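Local structure of D-2-hydroxyacid dehydrogensase protein (Ketogulonicigenium vulgare, 4LSW) at residues Pro19-Ala22 against His27-Phe30; Ala22-His27 against Asp299-His304; Glu123-Ser128 against Gly135-Lys140; Ala110-Gln115 against Val198-Val203. The protein probably catalyses the NAD(P)-dependent interconversion of D-2-hydroxyacids and 2-oxoacids. One frame throughout, in Å; residues are numbered along the deposited sequence.

Contact 1: residues Pro19-Ala22 against His27-Phe30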
loop_
_atom_site.group_PDB
_atom_site.type_symbol
_atom_site.label_atom_id
_atom_site.label_comp_id
_atom_site.label_asym_id
_atom_site.label_seq_id
_atom_site.Cartn_x
_atom_site.Cartn_y
_atom_site.Cartn_z
ATOM N N PRO A 19 -8.631 6.630 -22.762
ATOM C CA PRO A 19 -7.450 6.885 -23.603
ATOM C C PRO A 19 -6.688 5.624 -24.005
ATOM O O PRO A 19 -6.005 5.618 -25.034
ATOM C CB PRO A 19 -6.567 7.784 -22.727
ATOM C CG PRO A 19 -7.066 7.599 -21.344
ATOM C CD PRO A 19 -8.522 7.302 -21.453
ATOM N N LEU A 20 -6.796 4.572 -23.205
ATOM C CA LEU A 20 -6.216 3.289 -23.593
ATOM C C LEU A 20 -6.880 2.754 -24.859
ATOM O O LEU A 20 -6.196 2.342 -25.802
ATOM C CB LEU A 20 -6.330 2.266 -22.455
ATOM C CG LEU A 20 -5.267 2.329 -21.354
ATOM C CD1 LEU A 20 -5.689 1.501 -20.154
ATOM C CD2 LEU A 20 -3.938 1.840 -21.895
ATOM N N ASP A 21 -8.213 2.765 -24.876
ATOM C CA ASP A 21 -8.966 2.258 -26.024
ATOM C C ASP A 21 -8.784 3.124 -27.261
ATOM O O ASP A 21 -8.896 2.636 -28.381
ATOM C CB ASP A 21 -10.448 2.120 -25.682
ATOM C CG ASP A 21 -10.748 0.842 -24.926
ATOM O OD1 ASP A 21 -10.157 -0.207 -25.272
ATOM O OD2 ASP A 21 -11.568 0.887 -23.991
ATOM N N ALA A 22 -8.481 4.401 -27.054
ATOM C CA ALA A 22 -8.272 5.325 -28.171
ATOM C C ALA A 22 -6.938 5.101 -28.880
ATOM O O ALA A 22 -6.822 5.313 -30.091
ATOM C CB ALA A 22 -8.383 6.765 -27.698
ATOM N N HIS A 27 -7.686 -5.863 -25.827
ATOM C CA HIS A 27 -8.447 -7.078 -25.591
ATOM C C HIS A 27 -8.630 -7.264 -24.089
ATOM O O HIS A 27 -7.654 -7.376 -23.348
ATOM C CB HIS A 27 -7.724 -8.267 -26.221
ATOM C CG HIS A 27 -7.464 -8.088 -27.685
ATOM N ND1 HIS A 27 -8.455 -8.209 -28.633
ATOM C CD2 HIS A 27 -6.334 -7.759 -28.354
ATOM C CE1 HIS A 27 -7.941 -7.981 -29.833
ATOM N NE2 HIS A 27 -6.660 -7.696 -29.689
ATOM N N ARG A 28 -9.885 -7.286 -23.651
ATOM C CA ARG A 28 -10.210 -7.383 -22.232
ATOM C C ARG A 28 -10.406 -8.832 -21.833
ATOM O O ARG A 28 -11.485 -9.386 -22.022
ATOM C CB ARG A 28 -11.477 -6.591 -21.925
ATOM C CG ARG A 28 -11.395 -5.139 -22.345
ATOM C CD ARG A 28 -12.667 -4.400 -22.002
ATOM N NE ARG A 28 -12.617 -3.016 -22.457
ATOM C CZ ARG A 28 -13.480 -2.078 -22.078
ATOM N NH1 ARG A 28 -14.459 -2.374 -21.231
ATOM N NH2 ARG A 28 -13.360 -0.842 -22.544
ATOM N N LEU A 29 -9.368 -9.442 -21.273
ATOM C CA LEU A 29 -9.438 -10.847 -20.907
ATOM C C LEU A 29 -10.483 -11.054 -19.803
ATOM O O LEU A 29 -11.115 -12.113 -19.715
ATOM C CB LEU A 29 -8.056 -11.357 -20.476
ATOM C CG LEU A 29 -7.924 -12.873 -20.344
ATOM C CD1 LEU A 29 -8.300 -13.541 -21.647
ATOM C CD2 LEU A 29 -6.504 -13.253 -19.929
ATOM N N PHE A 30 -10.689 -10.018 -18.999
ATOM C CA PHE A 30 -11.610 -10.081 -17.863
ATOM C C PHE A 30 -13.078 -9.959 -18.275
ATOM O O PHE A 30 -13.973 -9.996 -17.425
ATOM C CB PHE A 30 -11.263 -8.995 -16.846
ATOM C CG PHE A 30 -11.385 -7.592 -17.387
ATOM C CD1 PHE A 30 -10.322 -6.991 -18.053
ATOM C CD2 PHE A 30 -12.556 -6.867 -17.209
ATOM C CE1 PHE A 30 -10.435 -5.696 -18.542
ATOM C CE2 PHE A 30 -12.675 -5.578 -17.699
ATOM C CZ PHE A 30 -11.615 -4.990 -18.363
HETATM O O HOH W 1 -11.352 -2.577 -24.970
#
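Asp21, on helix 14-23, and Arg28, at the end of the following strand, meet through their charged ends in a salt bridge. The tight part is a single direct link: Arg28 NH2 donates to Asp21 OD2 at 2.9 Å, with a moderately bent N-H...O angle of 144°. OD2 receives it on the syn side, and the carboxylate and guanidinium planes lie only 11° apart. The arginine chain runs extended from CG to NE and crosses the aspartate at about a right angle, which carries its end to an acid well away from its own backbone. The second half of the pairing is looser and solvent-mediated. A water donates to Asp21 OD1 at 2.7 Å and accepts from Arg28 NE at 2.8 Å, standing in for the direct second bond of a side-on grip. Glu31 takes Arg28 NH1, so the guanidinium is shared between two acids, which probably balance its charge and help hold its orientation. One residue along, Leu20 turns into the interior, against helix 287-306. The ion pair thus joins the helix to the second strand of a beta-alpha-beta unit, strand 5-8, helix 14-23 and strand 25-28, at the margin of the flavodoxin-like domain seen in this dehydrogenase family.

Contact 2: residues Ala22-His27 against Asp299-His304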
loop_
_atom_site.group_PDB
_atom_site.type_symbol
_atom_site.label_atom_id
_atom_site.label_comp_id
_atom_site.label_asym_id
_atom_site.label_seq_id
_atom_site.Cartn_x
_atom_site.Cartn_y
_atom_site.Cartn_z
ATOM N N ALA A 22 -8.481 4.401 -27.054
ATOM C CA ALA A 22 -8.272 5.325 -28.171
ATOM C C ALA A 22 -6.938 5.101 -28.880
ATOM O O ALA A 22 -6.822 5.313 -30.091
ATOM C CB ALA A 22 -8.383 6.765 -27.698
ATOM N N ALA A 23 -5.926 4.692 -28.120
ATOM C CA ALA A 23 -4.586 4.517 -28.666
ATOM C C ALA A 23 -4.276 3.079 -29.069
ATOM O O ALA A 23 -3.443 2.850 -29.948
ATOM C CB ALA A 23 -3.546 5.004 -27.673
ATOM N N PHE A 24 -4.914 2.116 -28.415
ATOM C CA PHE A 24 -4.546 0.715 -28.601
ATOM C C PHE A 24 -5.737 -0.135 -28.984
ATOM O O PHE A 24 -6.874 0.272 -28.786
ATOM C CB PHE A 24 -3.920 0.156 -27.312
ATOM C CG PHE A 24 -2.746 0.946 -26.825
ATOM C CD1 PHE A 24 -1.584 1.004 -27.578
ATOM C CD2 PHE A 24 -2.801 1.635 -25.618
ATOM C CE1 PHE A 24 -0.490 1.741 -27.146
ATOM C CE2 PHE A 24 -1.711 2.373 -25.179
ATOM C CZ PHE A 24 -0.555 2.424 -25.940
ATOM N N THR A 25 -5.463 -1.317 -29.531
ATOM C CA THR A 25 -6.489 -2.335 -29.713
ATOM C C THR A 25 -6.453 -3.183 -28.451
ATOM O O THR A 25 -5.575 -4.027 -28.295
ATOM C CB THR A 25 -6.198 -3.212 -30.936
ATOM O OG1 THR A 25 -6.145 -2.388 -32.106
ATOM C CG2 THR A 25 -7.273 -4.284 -31.118
ATOM N N VAL A 26 -7.390 -2.924 -27.545
ATOM C CA VAL A 26 -7.345 -3.517 -26.211
ATOM C C VAL A 26 -8.277 -4.708 -26.108
ATOM O O VAL A 26 -9.499 -4.582 -26.259
ATOM C CB VAL A 26 -7.725 -2.494 -25.136
ATOM C CG1 VAL A 26 -7.664 -3.129 -23.739
ATOM C CG2 VAL A 26 -6.820 -1.275 -25.218
ATOM N N HIS A 27 -7.686 -5.863 -25.827
ATOM C CA HIS A 27 -8.447 -7.078 -25.591
ATOM C C HIS A 27 -8.630 -7.264 -24.089
ATOM O O HIS A 27 -7.654 -7.376 -23.348
ATOM C CB HIS A 27 -7.724 -8.267 -26.221
ATOM C CG HIS A 27 -7.464 -8.088 -27.685
ATOM N ND1 HIS A 27 -8.455 -8.209 -28.633
ATOM C CD2 HIS A 27 -6.334 -7.759 -28.354
ATOM C CE1 HIS A 27 -7.941 -7.981 -29.833
ATOM N NE2 HIS A 27 -6.660 -7.696 -29.689
ATOM N N ASP A 299 1.573 6.261 -19.794
ATOM C CA ASP A 299 2.780 6.877 -20.345
ATOM C C ASP A 299 3.885 5.857 -20.634
ATOM O O ASP A 299 4.643 6.013 -21.586
ATOM C CB ASP A 299 3.305 8.004 -19.445
ATOM C CG ASP A 299 2.410 9.231 -19.455
ATOM O OD1 ASP A 299 1.548 9.345 -20.352
ATOM O OD2 ASP A 299 2.580 10.089 -18.562
ATOM N N ASN A 300 3.965 4.807 -19.819
ATOM C CA ASN A 300 4.910 3.730 -20.082
ATOM C C ASN A 300 4.569 2.992 -21.365
ATOM O O ASN A 300 5.455 2.705 -22.168
ATOM C CB ASN A 300 4.984 2.749 -18.906
ATOM C CG ASN A 300 5.865 3.255 -17.780
ATOM O OD1 ASN A 300 7.086 3.326 -17.919
ATOM N ND2 ASN A 300 5.251 3.604 -16.659
ATOM N N LEU A 301 3.286 2.690 -21.552
ATOM C CA LEU A 301 2.851 2.015 -22.768
ATOM C C LEU A 301 3.114 2.890 -23.997
ATOM O O LEU A 301 3.632 2.415 -25.014
ATOM C CB LEU A 301 1.374 1.616 -22.670
ATOM C CG LEU A 301 1.066 0.484 -21.687
ATOM C CD1 LEU A 301 -0.423 0.432 -21.384
ATOM C CD2 LEU A 301 1.557 -0.855 -22.247
ATOM N N THR A 302 2.782 4.171 -23.882
ATOM C CA THR A 302 2.966 5.115 -24.977
ATOM C C THR A 302 4.439 5.208 -25.350
ATOM O O THR A 302 4.804 5.132 -26.530
ATOM C CB THR A 302 2.435 6.507 -24.597
ATOM O OG1 THR A 302 1.034 6.416 -24.317
ATOM C CG2 THR A 302 2.659 7.504 -25.734
ATOM N N ALA A 303 5.283 5.352 -24.335
ATOM C CA ALA A 303 6.717 5.443 -24.547
ATOM C C ALA A 303 7.256 4.185 -25.220
ATOM O O ALA A 303 8.039 4.263 -26.163
ATOM C CB ALA A 303 7.425 5.692 -23.226
ATOM N N HIS A 304 6.824 3.023 -24.750
ATOM C CA HIS A 304 7.304 1.768 -25.318
ATOM C C HIS A 304 7.042 1.661 -26.818
ATOM O O HIS A 304 7.951 1.361 -27.593
ATOM C CB HIS A 304 6.668 0.568 -24.612
ATOM C CG HIS A 304 7.020 -0.742 -25.238
ATOM N ND1 HIS A 304 8.228 -1.374 -25.018
ATOM C CD2 HIS A 304 6.341 -1.528 -26.106
ATOM C CE1 HIS A 304 8.269 -2.494 -25.711
ATOM N NE2 HIS A 304 7.137 -2.608 -26.389
#
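The Phe24 ring meets helix 287-306 with its outer end, where the backbone atom Thr302 N lies at the ring edge, near its plane, 4.3 Å from Phe24 CZ, too far for more than packing. Leu301 CB approaches the same end at a slant, and over the centre of one face lies the methyl group of the preceding residue, Ala23 CB, 4.0 Å above the plane of the Phe24 ring. This is helix-to-loop packing in the flavodoxin-like domain: the late helix packs against the sheet whose parallel strands come from the first part of the chain, and Phe24 packs beside it. Phe24 is the first residue after helix 14-23 to leave helical backbone angles, and strand 25-28 begins at the next residue. With CG anti to the carbonyl carbon (chi1 -55°), its ring swings from this turn toward the helix. The contact is apolar and small, burying 107 Å² in all, most of it on the phenylalanine. Phe305, one turn further along the helix, sets its ring against Phe24 with the planes at about 50°, and Ile6 and Pro4 pack on Phe24 too, which places the ring among several parts of the domain. Thr302 sits at the margin and turns its hydroxyl back to Arg298 O. At the closest point, Phe24 CZ stands 3.9 Å from Leu301 CB, with Phe24 CE2 almost as near.

Contact 3: residues Glu123-Ser128 against Gly135-Lys140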
loop_
_atom_site.group_PDB
_atom_site.type_symbol
_atom_site.label_atom_id
_atom_site.label_comp_id
_atom_site.label_asym_id
_atom_site.label_seq_id
_atom_site.Cartn_x
_atom_site.Cartn_y
_atom_site.Cartn_z
ATOM N N GLU A 123 -17.518 12.429 16.625
ATOM C CA GLU A 123 -18.495 12.754 15.587
ATOM C C GLU A 123 -19.850 12.184 15.988
ATOM O O GLU A 123 -20.841 12.913 16.050
ATOM C CB GLU A 123 -18.057 12.172 14.241
ATOM C CG GLU A 123 -18.114 13.150 13.081
ATOM C CD GLU A 123 -19.522 13.420 12.585
ATOM O OE1 GLU A 123 -19.714 14.462 11.927
ATOM O OE2 GLU A 123 -20.427 12.595 12.842
ATOM N N THR A 124 -19.870 10.883 16.278
ATOM C CA THR A 124 -21.084 10.194 16.723
ATOM C C THR A 124 -21.674 10.878 17.956
ATOM O O THR A 124 -22.894 11.026 18.061
ATOM C CB THR A 124 -20.815 8.701 17.035
ATOM O OG1 THR A 124 -20.280 8.045 15.882
ATOM C CG2 THR A 124 -22.102 7.983 17.469
ATOM N N TRP A 125 -20.811 11.305 18.877
ATOM C CA TRP A 125 -21.247 11.965 20.104
ATOM C C TRP A 125 -22.075 13.216 19.804
ATOM O O TRP A 125 -23.151 13.416 20.371
ATOM C CB TRP A 125 -20.040 12.313 20.980
ATOM C CG TRP A 125 -20.374 12.598 22.409
ATOM C CD1 TRP A 125 -20.387 13.814 23.024
ATOM C CD2 TRP A 125 -20.732 11.636 23.413
ATOM N NE1 TRP A 125 -20.740 13.671 24.351
ATOM C CE2 TRP A 125 -20.956 12.343 24.610
ATOM C CE3 TRP A 125 -20.882 10.244 23.413
ATOM C CZ2 TRP A 125 -21.325 11.706 25.794
ATOM C CZ3 TRP A 125 -21.250 9.614 24.587
ATOM C CH2 TRP A 125 -21.466 10.346 25.762
ATOM N N ALA A 126 -21.584 14.051 18.896
ATOM C CA ALA A 126 -22.306 15.263 18.533
ATOM C C ALA A 126 -23.510 14.927 17.657
ATOM O O ALA A 126 -24.611 15.446 17.872
ATOM C CB ALA A 126 -21.366 16.235 17.813
ATOM N N ARG A 127 -23.306 14.041 16.685
ATOM C CA ARG A 127 -24.353 13.716 15.715
ATOM C C ARG A 127 -25.573 13.055 16.357
ATOM O O ARG A 127 -26.713 13.400 16.035
ATOM C CB ARG A 127 -23.804 12.847 14.579
ATOM C CG ARG A 127 -24.768 12.664 13.409
ATOM C CD ARG A 127 -24.077 12.059 12.190
ATOM N NE ARG A 127 -22.999 12.922 11.699
ATOM C CZ ARG A 127 -23.176 13.921 10.841
ATOM N NH1 ARG A 127 -24.386 14.182 10.370
ATOM N NH2 ARG A 127 -22.142 14.658 10.452
ATOM N N SER A 128 -25.328 12.118 17.271
ATOM C CA SER A 128 -26.402 11.365 17.925
ATOM C C SER A 128 -27.193 12.220 18.902
ATOM O O SER A 128 -28.328 11.883 19.250
ATOM C CB SER A 128 -25.821 10.175 18.690
ATOM O OG SER A 128 -25.092 10.636 19.819
ATOM N N GLY A 135 -23.530 15.179 28.102
ATOM C CA GLY A 135 -22.470 16.081 28.503
ATOM C C GLY A 135 -21.210 15.865 27.686
ATOM O O GLY A 135 -21.271 15.428 26.541
ATOM N N LEU A 136 -20.072 16.178 28.294
ATOM C CA LEU A 136 -18.757 16.126 27.648
ATOM C C LEU A 136 -18.389 14.764 27.052
ATOM O O LEU A 136 -18.605 13.728 27.678
ATOM C CB LEU A 136 -17.687 16.493 28.677
ATOM C CG LEU A 136 -16.722 17.652 28.456
ATOM C CD1 LEU A 136 -17.096 18.848 29.331
ATOM C CD2 LEU A 136 -15.294 17.190 28.743
ATOM N N TYR A 137 -17.802 14.775 25.856
ATOM C CA TYR A 137 -17.107 13.605 25.326
ATOM C C TYR A 137 -15.908 13.399 26.244
ATOM O O TYR A 137 -15.304 14.368 26.699
ATOM C CB TYR A 137 -16.647 13.880 23.887
ATOM C CG TYR A 137 -16.125 12.688 23.110
ATOM C CD1 TYR A 137 -16.912 11.565 22.889
ATOM C CD2 TYR A 137 -14.849 12.713 22.548
ATOM C CE1 TYR A 137 -16.431 10.488 22.158
ATOM C CE2 TYR A 137 -14.367 11.650 21.826
ATOM C CZ TYR A 137 -15.151 10.540 21.630
ATOM O OH TYR A 137 -14.661 9.479 20.902
ATOM N N PRO A 138 -15.576 12.133 26.550
ATOM C CA PRO A 138 -14.428 11.883 27.427
ATOM C C PRO A 138 -13.136 12.494 26.879
ATOM O O PRO A 138 -12.950 12.545 25.658
ATOM C CB PRO A 138 -14.323 10.352 27.434
ATOM C CG PRO A 138 -15.716 9.877 27.138
ATOM C CD PRO A 138 -16.252 10.888 26.147
ATOM N N LEU A 139 -12.278 12.965 27.777
ATOM C CA LEU A 139 -10.965 13.475 27.395
ATOM C C LEU A 139 -10.145 12.396 26.699
ATOM O O LEU A 139 -10.143 11.230 27.110
ATOM C CB LEU A 139 -10.218 14.023 28.607
ATOM C CG LEU A 139 -10.859 15.202 29.344
ATOM C CD1 LEU A 139 -10.026 15.595 30.556
ATOM C CD2 LEU A 139 -11.005 16.380 28.408
ATOM N N LYS A 140 -9.464 12.786 25.626
ATOM C CA LYS A 140 -8.643 11.850 24.864
ATOM C C LYS A 140 -7.147 12.141 25.053
ATOM O O LYS A 140 -6.761 12.784 26.031
ATOM C CB LYS A 140 -9.089 11.839 23.396
ATOM C CG LYS A 140 -10.564 11.442 23.248
ATOM C CD LYS A 140 -10.776 9.954 23.567
ATOM C CE LYS A 140 -12.249 9.634 23.787
ATOM N NZ LYS A 140 -12.493 8.167 23.879
#
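Trp125 and Tyr137 cross obliquely, their ring planes 53° apart, too inclined for a stack and too flat for an edge-to-face pair. The tyrosine lies across one face of the indole: its CD1 sits above the ring toward the rim, 3.6 Å from Trp125 CG. Its CB makes a CH-pi contact over the five-membered ring, 4.1 Å from the centroid. A chi1 of -162° swings the indole out from helix 119-128 toward the loop, and there the edge of the ring does a second job. Trp125 NE1 donates to Gly135 O at 2.9 Å, and the N-H...O angle of 163° makes the bond nearly straight. The acceptor lies in the indole plane, so the bond and the tyrosine packing together fix the rotation of the ring. A leucine in place of Trp125 would probably leave Gly135 O without this donor and Tyr137 without the flat surface on which its CB and CD1 rest. Gly135 itself has a positive phi, at which a CB would press on the carbonyl oxygen of the preceding residue. Elsewhere on the helix, Arg127 grips Glu123 side-on through NE and NH2, each nitrogen meeting one carboxylate oxygen by its syn lone pair. In the fold, the indole bridges from helix 119-128, past the short helix 130-133, to the extended stretch 135-140. That stretch heads toward strand 147-151, the first strand of the nucleotide-binding sheet, while Lys130 of the short helix also packs on Trp125.

Contact 4: residues Ala110-Gln115 against Val198-Val203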
loop_
_atom_site.group_PDB
_atom_site.type_symbol
_atom_site.label_atom_id
_atom_site.label_comp_id
_atom_site.label_asym_id
_atom_site.label_seq_id
_atom_site.Cartn_x
_atom_site.Cartn_y
_atom_site.Cartn_z
ATOM N N ALA A 110 -3.108 10.989 9.594
ATOM C CA ALA A 110 -4.501 11.301 9.896
ATOM C C ALA A 110 -5.128 10.248 10.797
ATOM O O ALA A 110 -5.902 10.569 11.692
ATOM C CB ALA A 110 -5.292 11.428 8.629
ATOM N N MET A 111 -4.789 8.991 10.537
ATOM C CA MET A 111 -5.289 7.877 11.328
ATOM C C MET A 111 -4.799 7.913 12.771
ATOM O O MET A 111 -5.565 7.671 13.699
ATOM C CB MET A 111 -4.903 6.550 10.666
ATOM C CG MET A 111 -5.719 6.266 9.398
ATOM S SD MET A 111 -5.047 4.955 8.353
ATOM C CE MET A 111 -5.158 3.515 9.430
ATOM N N MET A 112 -3.515 8.197 12.964
ATOM C CA MET A 112 -2.974 8.365 14.308
ATOM C C MET A 112 -3.742 9.444 15.066
ATOM O O MET A 112 -4.169 9.236 16.202
ATOM C CB MET A 112 -1.487 8.744 14.263
ATOM C CG MET A 112 -0.953 9.215 15.616
ATOM S SD MET A 112 0.720 9.883 15.582
ATOM C CE MET A 112 0.442 11.296 14.535
ATOM N N LEU A 113 -3.946 10.589 14.413
ATOM C CA LEU A 113 -4.650 11.692 15.047
ATOM C C LEU A 113 -6.091 11.320 15.373
ATOM O O LEU A 113 -6.576 11.593 16.468
ATOM C CB LEU A 113 -4.620 12.930 14.143
ATOM C CG LEU A 113 -3.267 13.642 14.049
ATOM C CD1 LEU A 113 -3.228 14.464 12.776
ATOM C CD2 LEU A 113 -3.081 14.526 15.269
ATOM N N ALA A 114 -6.770 10.697 14.415
ATOM C CA ALA A 114 -8.168 10.319 14.603
ATOM C C ALA A 114 -8.359 9.329 15.749
ATOM O O ALA A 114 -9.296 9.462 16.527
ATOM C CB ALA A 114 -8.754 9.765 13.313
ATOM N N GLN A 115 -7.469 8.344 15.859
ATOM C CA GLN A 115 -7.573 7.371 16.933
ATOM C C GLN A 115 -7.192 7.991 18.266
ATOM O O GLN A 115 -7.903 7.834 19.263
ATOM C CB GLN A 115 -6.700 6.148 16.636
ATOM C CG GLN A 115 -6.839 5.041 17.677
ATOM C CD GLN A 115 -8.264 4.560 17.852
ATOM O OE1 GLN A 115 -9.049 4.534 16.900
ATOM N NE2 GLN A 115 -8.610 4.181 19.075
ATOM N N VAL A 198 8.498 4.266 22.173
ATOM C CA VAL A 198 7.566 5.182 21.493
ATOM C C VAL A 198 6.115 5.013 21.915
ATOM O O VAL A 198 5.730 3.972 22.450
ATOM C CB VAL A 198 7.663 5.107 19.946
ATOM C CG1 VAL A 198 9.074 5.354 19.492
ATOM C CG2 VAL A 198 7.153 3.754 19.432
ATOM N N ASP A 199 5.314 6.045 21.647
ATOM C CA ASP A 199 3.902 6.056 21.957
ATOM C C ASP A 199 3.049 5.684 20.742
ATOM O O ASP A 199 1.916 5.239 20.890
ATOM C CB ASP A 199 3.507 7.446 22.469
ATOM C CG ASP A 199 4.353 7.881 23.651
ATOM O OD1 ASP A 199 4.272 7.193 24.684
ATOM O OD2 ASP A 199 5.110 8.878 23.554
ATOM N N PHE A 200 3.607 5.871 19.549
ATOM C CA PHE A 200 2.922 5.613 18.290
ATOM C C PHE A 200 3.930 4.934 17.387
ATOM O O PHE A 200 5.049 5.422 17.258
ATOM C CB PHE A 200 2.496 6.931 17.624
ATOM C CG PHE A 200 1.641 7.814 18.487
ATOM C CD1 PHE A 200 0.263 7.656 18.509
ATOM C CD2 PHE A 200 2.213 8.817 19.263
ATOM C CE1 PHE A 200 -0.541 8.485 19.293
ATOM C CE2 PHE A 200 1.413 9.641 20.061
ATOM C CZ PHE A 200 0.043 9.481 20.068
ATOM N N LEU A 201 3.558 3.806 16.791
ATOM C CA LEU A 201 4.458 3.090 15.877
ATOM C C LEU A 201 3.804 2.943 14.513
ATOM O O LEU A 201 2.720 2.353 14.397
ATOM C CB LEU A 201 4.786 1.692 16.417
ATOM C CG LEU A 201 5.697 0.819 15.553
ATOM C CD1 LEU A 201 7.078 1.437 15.425
ATOM C CD2 LEU A 201 5.792 -0.593 16.129
ATOM N N PHE A 202 4.444 3.494 13.493
ATOM C CA PHE A 202 3.936 3.397 12.130
ATOM C C PHE A 202 4.627 2.255 11.416
ATOM O O PHE A 202 5.857 2.180 11.414
ATOM C CB PHE A 202 4.215 4.700 11.368
ATOM C CG PHE A 202 3.389 5.861 11.836
ATOM C CD1 PHE A 202 3.771 6.604 12.953
ATOM C CD2 PHE A 202 2.222 6.200 11.173
ATOM C CE1 PHE A 202 3.008 7.675 13.393
ATOM C CE2 PHE A 202 1.458 7.275 11.611
ATOM C CZ PHE A 202 1.853 8.008 12.717
ATOM N N VAL A 203 3.847 1.380 10.795
ATOM C CA VAL A 203 4.414 0.289 10.015
ATOM C C VAL A 203 4.357 0.664 8.543
ATOM O O VAL A 203 3.275 0.731 7.938
ATOM C CB VAL A 203 3.673 -1.021 10.260
ATOM C CG1 VAL A 203 4.349 -2.152 9.498
ATOM C CG2 VAL A 203 3.649 -1.320 11.743
#
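Met112 meets two phenylalanines, Phe200 and Phe202, which stand two residues apart on one strand. The sulfur-aromatic contacts come in two forms. Over the face of Phe200, Met112 SD lies 3.9 Å from the ring centroid and 22° off the normal, shifted a little toward the rim. Against Phe202 the same atom comes in at the edge, 3.6 Å from Phe202 CZ. One sulfur therefore serves as a Met-aromatic partner by face and by edge at once. The side chain gets there by running straight out from the helix (chi1 168°) and bending at chi3, where the methyl CE turns off to lie 4.0 Å from Phe202 CZ. The setting is the Rossmann-type NAD-binding domain: strand 200-203 runs beside strand 147-151 in the parallel sheet, and helix 101-116 packs on it. Phe202 comes close to, but makes no contact with, Gly152, Gly154 and Gly157, which probably form the GxGxxG motif of the dinucleotide-binding loop. Apolar carbon contacts make up the rest. Met112 CG rests 3.5 Å from Phe200 CD1, and Met112 CB sits 3.8 Å from Phe202 CZ. Trimming the Phe200 ring back to an alanine is likely to take away the face under the sulfur and let the end of Met112 turn. Leu164 of helix 155-165 touches both Met112 and Phe202, and Met228 of the adjacent strand packs on Phe200.

How the contacts relate
From the N terminus, contact 1 closes first, a short loop round the turn from helix 14-23 into strand 25-28. Contact 2 starts from the same stretch, sharing Ala22 and His27, but closes only at 299-304, so its loop embraces nearly the whole chain and brings the late helix 287-306 back onto the first domain. Within that span, contact 4 opens at 110-115 and closes at 198-203, binding a helix to the Rossmann sheet. Contact 3 opens and closes inside contact 4, on the excursion before strand 147-151, with about 6 Å between the nearest atoms of contacts 3 and 4. Contacts 1 and 2 thus belong to one domain, contacts 3 and 4 to the other; the centres of contacts 2 and 4 lie 41 Å apart.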